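Local coordinates for iron superoxide dismutase (Trypanosoma cruzi, PDB 2GPC), which catalyses the dismutation of superoxide into molecular oxygen and hydrogen peroxide at a mononuclear iron centre, at residues 72-77 against 144-149; 124-129 against 156-161. All coordinates share one frame; numbering follows the deposited sequence.

Interaction 1 (72-77 against 144-149); sequences IFNHTF and AGCPLT. With FE2 (Fe (II) ion), chain C.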
# COMPACT_ATOMS: atom_id res chain seq x y z
N ILE A 72 -2.05 -7.65 13.15
CA ILE A 72 -2.60 -8.90 13.65
C ILE A 72 -4.05 -8.74 14.09
O ILE A 72 -4.91 -9.55 13.72
CB ILE A 72 -1.70 -9.45 14.79
CG1 ILE A 72 -0.37 -9.95 14.20
CG2 ILE A 72 -2.40 -10.59 15.53
CD1 ILE A 72 0.71 -10.20 15.24
N PHE A 73 -4.33 -7.72 14.89
CA PHE A 73 -5.70 -7.44 15.33
C PHE A 73 -6.61 -7.13 14.13
O PHE A 73 -7.71 -7.70 14.02
CB PHE A 73 -5.71 -6.28 16.33
CG PHE A 73 -7.08 -5.84 16.74
CD1 PHE A 73 -7.66 -6.32 17.91
CD2 PHE A 73 -7.80 -4.95 15.96
CE1 PHE A 73 -8.94 -5.91 18.29
CE2 PHE A 73 -9.06 -4.54 16.32
CZ PHE A 73 -9.64 -5.03 17.50
N ASN A 74 -6.15 -6.26 13.23
CA ASN A 74 -6.99 -5.81 12.10
C ASN A 74 -7.36 -6.98 11.18
O ASN A 74 -8.48 -7.07 10.72
CB ASN A 74 -6.30 -4.72 11.27
CG ASN A 74 -6.10 -3.41 12.03
OD1 ASN A 74 -6.74 -3.18 13.03
ND2 ASN A 74 -5.19 -2.56 11.54
N HIS A 75 -6.41 -7.89 10.95
CA HIS A 75 -6.65 -9.03 10.05
C HIS A 75 -7.64 -10.00 10.67
O HIS A 75 -8.55 -10.46 10.00
CB HIS A 75 -5.34 -9.73 9.66
CG HIS A 75 -4.61 -9.02 8.57
ND1 HIS A 75 -3.83 -7.91 8.82
CD2 HIS A 75 -4.59 -9.21 7.24
CE1 HIS A 75 -3.35 -7.45 7.68
NE2 HIS A 75 -3.79 -8.22 6.70
N THR A 76 -7.48 -10.29 11.96
CA THR A 76 -8.43 -11.17 12.65
C THR A 76 -9.84 -10.57 12.60
O THR A 76 -10.80 -11.28 12.31
CB THR A 76 -7.98 -11.46 14.09
OG1 THR A 76 -6.86 -12.36 14.07
CG2 THR A 76 -9.05 -12.25 14.86
N PHE A 77 -9.95 -9.27 12.84
CA PHE A 77 -11.24 -8.59 12.79
C PHE A 77 -11.84 -8.60 11.38
O PHE A 77 -13.06 -8.64 11.21
CB PHE A 77 -11.11 -7.15 13.29
CG PHE A 77 -12.39 -6.56 13.76
CD1 PHE A 77 -12.75 -6.63 15.10
CD2 PHE A 77 -13.26 -5.95 12.87
CE1 PHE A 77 -13.97 -6.09 15.54
CE2 PHE A 77 -14.47 -5.42 13.30
CZ PHE A 77 -14.83 -5.50 14.63
N ALA A 144 -1.23 0.50 9.21
CA ALA A 144 -1.64 -0.41 10.29
C ALA A 144 -2.52 0.28 11.32
O ALA A 144 -2.84 -0.30 12.34
CB ALA A 144 -0.41 -1.02 10.96
N GLY A 145 -2.91 1.53 11.04
CA GLY A 145 -3.82 2.27 11.88
C GLY A 145 -4.95 1.39 12.39
O GLY A 145 -5.54 0.60 11.65
N CYS A 146 -5.23 1.55 13.67
CA CYS A 146 -6.19 0.71 14.38
C CYS A 146 -7.09 1.59 15.26
O CYS A 146 -6.58 2.42 16.00
CB CYS A 146 -5.43 -0.29 15.23
SG CYS A 146 -6.48 -1.50 16.06
N PRO A 147 -8.41 1.41 15.18
CA PRO A 147 -9.35 2.21 15.99
C PRO A 147 -9.09 2.11 17.49
O PRO A 147 -9.43 3.07 18.17
CB PRO A 147 -10.73 1.62 15.66
CG PRO A 147 -10.54 0.87 14.39
CD PRO A 147 -9.12 0.46 14.31
N LEU A 148 -8.49 1.02 17.99
CA LEU A 148 -8.16 0.91 19.42
C LEU A 148 -7.30 2.05 19.99
O LEU A 148 -7.29 2.27 21.21
CB LEU A 148 -7.49 -0.44 19.73
CG LEU A 148 -8.30 -1.71 19.41
CD1 LEU A 148 -7.69 -2.91 20.11
CD2 LEU A 148 -9.77 -1.58 19.76
N THR A 149 -6.58 2.79 19.15
CA THR A 149 -5.81 3.95 19.64
C THR A 149 -6.72 5.15 19.95
O THR A 149 -6.27 6.12 20.55
CB THR A 149 -4.69 4.39 18.66
OG1 THR A 149 -5.25 4.71 17.37
CG2 THR A 149 -3.71 3.25 18.39
FE FE2 C . -4.04 -7.56 4.72
O HOH W 1 -3.49 -5.47 5.40
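A single side-chain amide, that of N74, reaches two successive backbone carbonyls across this contact. ND2 donates to G145 O at 3.2 Å, coming from above the carbonyl plane and not along a lone pair, and makes a weak second bond to A144 O at 3.4 Å. The other branch of the amide faces a thiol, with OD1 3.5 Å from C146 SG. CG stands anti to the carbonyl carbon (chi1 -66°), which directs the amide off the helix toward the loop. Asparagine suits this buried place because it is short and carries an NH2 group for the carbonyls. The helix belongs to the alpha-hairpin domain of the iron/manganese superoxide dismutases and the loop to the C-terminal domain, so the bonds bridge the two; one residue on, H75 NE2 binds the iron at 2.1 Å, alongside H27, D160 and H164. Next to N74 in sequence, the partly exposed F73 supplies a broad apolar ring. L148 CD1 lies over one face in a CH-pi contact, 4.0 Å from the centroid of the F73 ring. C146 SG approaches that ring obliquely, 3.7 Å from F73 CD2, a sulfur-aromatic contact. Helix 54-60 touches both F73 and L148 through I58.

Interaction 2 (124-129 against 156-161); sequences WAWLVK and LLTCDV. With FE2 (Fe (II) ion), chain C.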
# COMPACT_ATOMS: atom_id res chain seq x y z
N TRP A 124 -7.45 0.61 5.61
CA TRP A 124 -8.55 -0.15 6.21
C TRP A 124 -9.78 0.76 6.26
O TRP A 124 -9.68 1.92 6.68
CB TRP A 124 -8.21 -0.55 7.65
CG TRP A 124 -7.04 -1.46 7.81
CD1 TRP A 124 -5.75 -1.11 8.00
CD2 TRP A 124 -7.07 -2.89 7.79
NE1 TRP A 124 -4.96 -2.23 8.09
CE2 TRP A 124 -5.75 -3.34 7.96
CE3 TRP A 124 -8.09 -3.84 7.65
CZ2 TRP A 124 -5.42 -4.70 8.00
CZ3 TRP A 124 -7.76 -5.18 7.68
CH2 TRP A 124 -6.43 -5.60 7.86
N ALA A 125 -10.92 0.25 5.82
CA ALA A 125 -12.17 0.97 5.92
C ALA A 125 -12.93 0.34 7.09
O ALA A 125 -12.99 -0.87 7.19
CB ALA A 125 -12.96 0.85 4.63
N TRP A 126 -13.48 1.18 7.97
CA TRP A 126 -14.20 0.73 9.17
C TRP A 126 -15.61 1.29 9.28
O TRP A 126 -15.90 2.41 8.83
CB TRP A 126 -13.46 1.15 10.46
CG TRP A 126 -12.07 0.63 10.59
CD1 TRP A 126 -10.94 1.17 10.05
CD2 TRP A 126 -11.64 -0.53 11.32
NE1 TRP A 126 -9.85 0.42 10.39
CE2 TRP A 126 -10.25 -0.63 11.17
CE3 TRP A 126 -12.30 -1.50 12.09
CZ2 TRP A 126 -9.50 -1.66 11.74
CZ3 TRP A 126 -11.55 -2.52 12.67
CH2 TRP A 126 -10.17 -2.59 12.48
N LEU A 127 -16.49 0.49 9.89
CA LEU A 127 -17.68 0.98 10.57
C LEU A 127 -17.35 0.89 12.05
O LEU A 127 -16.89 -0.14 12.53
CB LEU A 127 -18.89 0.10 10.26
CG LEU A 127 -20.20 0.47 10.97
CD1 LEU A 127 -20.67 1.87 10.58
CD2 LEU A 127 -21.28 -0.57 10.68
N VAL A 128 -17.59 1.99 12.78
CA VAL A 128 -17.37 2.04 14.22
C VAL A 128 -18.59 2.64 14.91
O VAL A 128 -19.40 3.31 14.28
CB VAL A 128 -16.11 2.88 14.61
CG1 VAL A 128 -14.83 2.28 14.01
CG2 VAL A 128 -16.27 4.34 14.20
N LYS A 129 -18.72 2.39 16.20
CA LYS A 129 -19.67 3.08 17.04
C LYS A 129 -18.85 4.00 17.94
O LYS A 129 -17.97 3.54 18.66
CB LYS A 129 -20.46 2.08 17.88
CG LYS A 129 -21.45 2.70 18.88
CD LYS A 129 -22.39 1.61 19.40
CE LYS A 129 -23.64 2.12 20.05
NZ LYS A 129 -24.49 0.96 20.49
N LEU A 156 -16.80 -2.22 14.58
CA LEU A 156 -17.92 -3.09 14.22
C LEU A 156 -17.64 -3.95 12.98
O LEU A 156 -18.10 -5.09 12.90
CB LEU A 156 -19.17 -2.26 13.98
CG LEU A 156 -19.65 -1.35 15.12
CD1 LEU A 156 -20.98 -0.73 14.73
CD2 LEU A 156 -19.77 -2.08 16.43
N LEU A 157 -16.90 -3.39 12.02
CA LEU A 157 -16.68 -4.01 10.73
C LEU A 157 -15.42 -3.42 10.11
O LEU A 157 -15.19 -2.23 10.25
CB LEU A 157 -17.86 -3.71 9.80
CG LEU A 157 -17.96 -4.35 8.42
CD1 LEU A 157 -18.29 -5.83 8.55
CD2 LEU A 157 -19.02 -3.65 7.57
N THR A 158 -14.62 -4.23 9.43
CA THR A 158 -13.53 -3.68 8.62
C THR A 158 -13.37 -4.43 7.30
O THR A 158 -13.70 -5.61 7.19
CB THR A 158 -12.19 -3.65 9.39
OG1 THR A 158 -11.21 -2.88 8.67
CG2 THR A 158 -11.59 -5.06 9.54
N CYS A 159 -12.85 -3.69 6.32
CA CYS A 159 -12.49 -4.20 5.01
C CYS A 159 -11.07 -3.75 4.71
O CYS A 159 -10.80 -2.55 4.61
CB CYS A 159 -13.42 -3.63 3.94
SG CYS A 159 -13.02 -4.19 2.27
N ASP A 160 -10.17 -4.71 4.60
CA ASP A 160 -8.78 -4.48 4.26
C ASP A 160 -8.71 -3.98 2.83
O ASP A 160 -9.23 -4.63 1.93
CB ASP A 160 -8.04 -5.82 4.35
CG ASP A 160 -6.53 -5.70 4.27
OD1 ASP A 160 -5.97 -4.57 4.09
OD2 ASP A 160 -5.81 -6.72 4.37
N VAL A 161 -8.08 -2.83 2.62
CA VAL A 161 -7.87 -2.32 1.26
C VAL A 161 -6.38 -2.16 0.91
O VAL A 161 -6.05 -1.52 -0.10
CB VAL A 161 -8.69 -1.02 0.95
CG1 VAL A 161 -10.18 -1.29 1.06
CG2 VAL A 161 -8.26 0.16 1.85
FE FE2 C . -4.04 -7.56 4.72
O HOH W 1 -3.49 -5.47 5.40
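The indole of W124 has the carboxylate of D160 stacked over one face, the two planes only 13° apart, and D160 OD1 stands 3.8 Å above the indole plane, toward the rim. T158 OG1 meets the same indole obliquely, near CE3, and the H75 ring meets it edge-to-face. One face of the W126 indole is covered by T158: its CB lies 3.5 Å from the centroid of the six-membered ring of W126, a CH-pi contact, while OG1 sits above the middle of the indole. A chi1 of -169° swings T158 OG1 away from its own N, and it donates to A125 O at 3.1 Å from above the carbonyl plane. Threonine suits the place, giving a carbon for the ring and a hydroxyl for the carbonyl. The indole nitrogens are held by Q71 for W124 and T141 for W126.

Beneath these groups the strands run antiparallel. A125 and C159 form a hydrogen-bonded pair, A125 N donating to C159 O, and A125 O takes both C159 N and the T158 hydroxyl. At the other end L127 O accepts from L156 N at 2.9 Å and from L157 N at 3.3 Å, since L156 and L157 both face L127 in a classic beta bulge. Their apolar side chains pack on L127, and F108 and F112 of helix 105-118 cover L127, A125 and C159 on the sheet face away from the tryptophans.

D160 OD2 binds the iron at 2.0 Å, and OD1 bonds to W162 N and weakly to the iron-bound water. The flat indole of W124 thus backs the carboxylate that the strand end delivers to the metal, in the Fe/Mn superoxide dismutase active site of three histidines, one aspartate and a water.

In the fold
From the N terminus, helix 21-44 brings H27 to the iron, and helix 63-80 follows with segment 72-77. The chain then passes through helices 92-102 and 105-118 into the three-stranded antiparallel sheet, whose central strand holds 124-129. After strand 135-142 the loop 144-149 returns to helix 63-80, and interaction 1 closes a loop of 66 intervening residues. Strand 153-160 then pairs back on 124-129, and interaction 2 closes a shorter loop of 26. The segments alternate, so the contacts cross. They also touch: N74 and P147 pack on W126, N74 on W124, and F77 on L157. Interaction 1 joins the alpha-hairpin and C-terminal domains, interaction 2 two strands of the latter; both reach the iron.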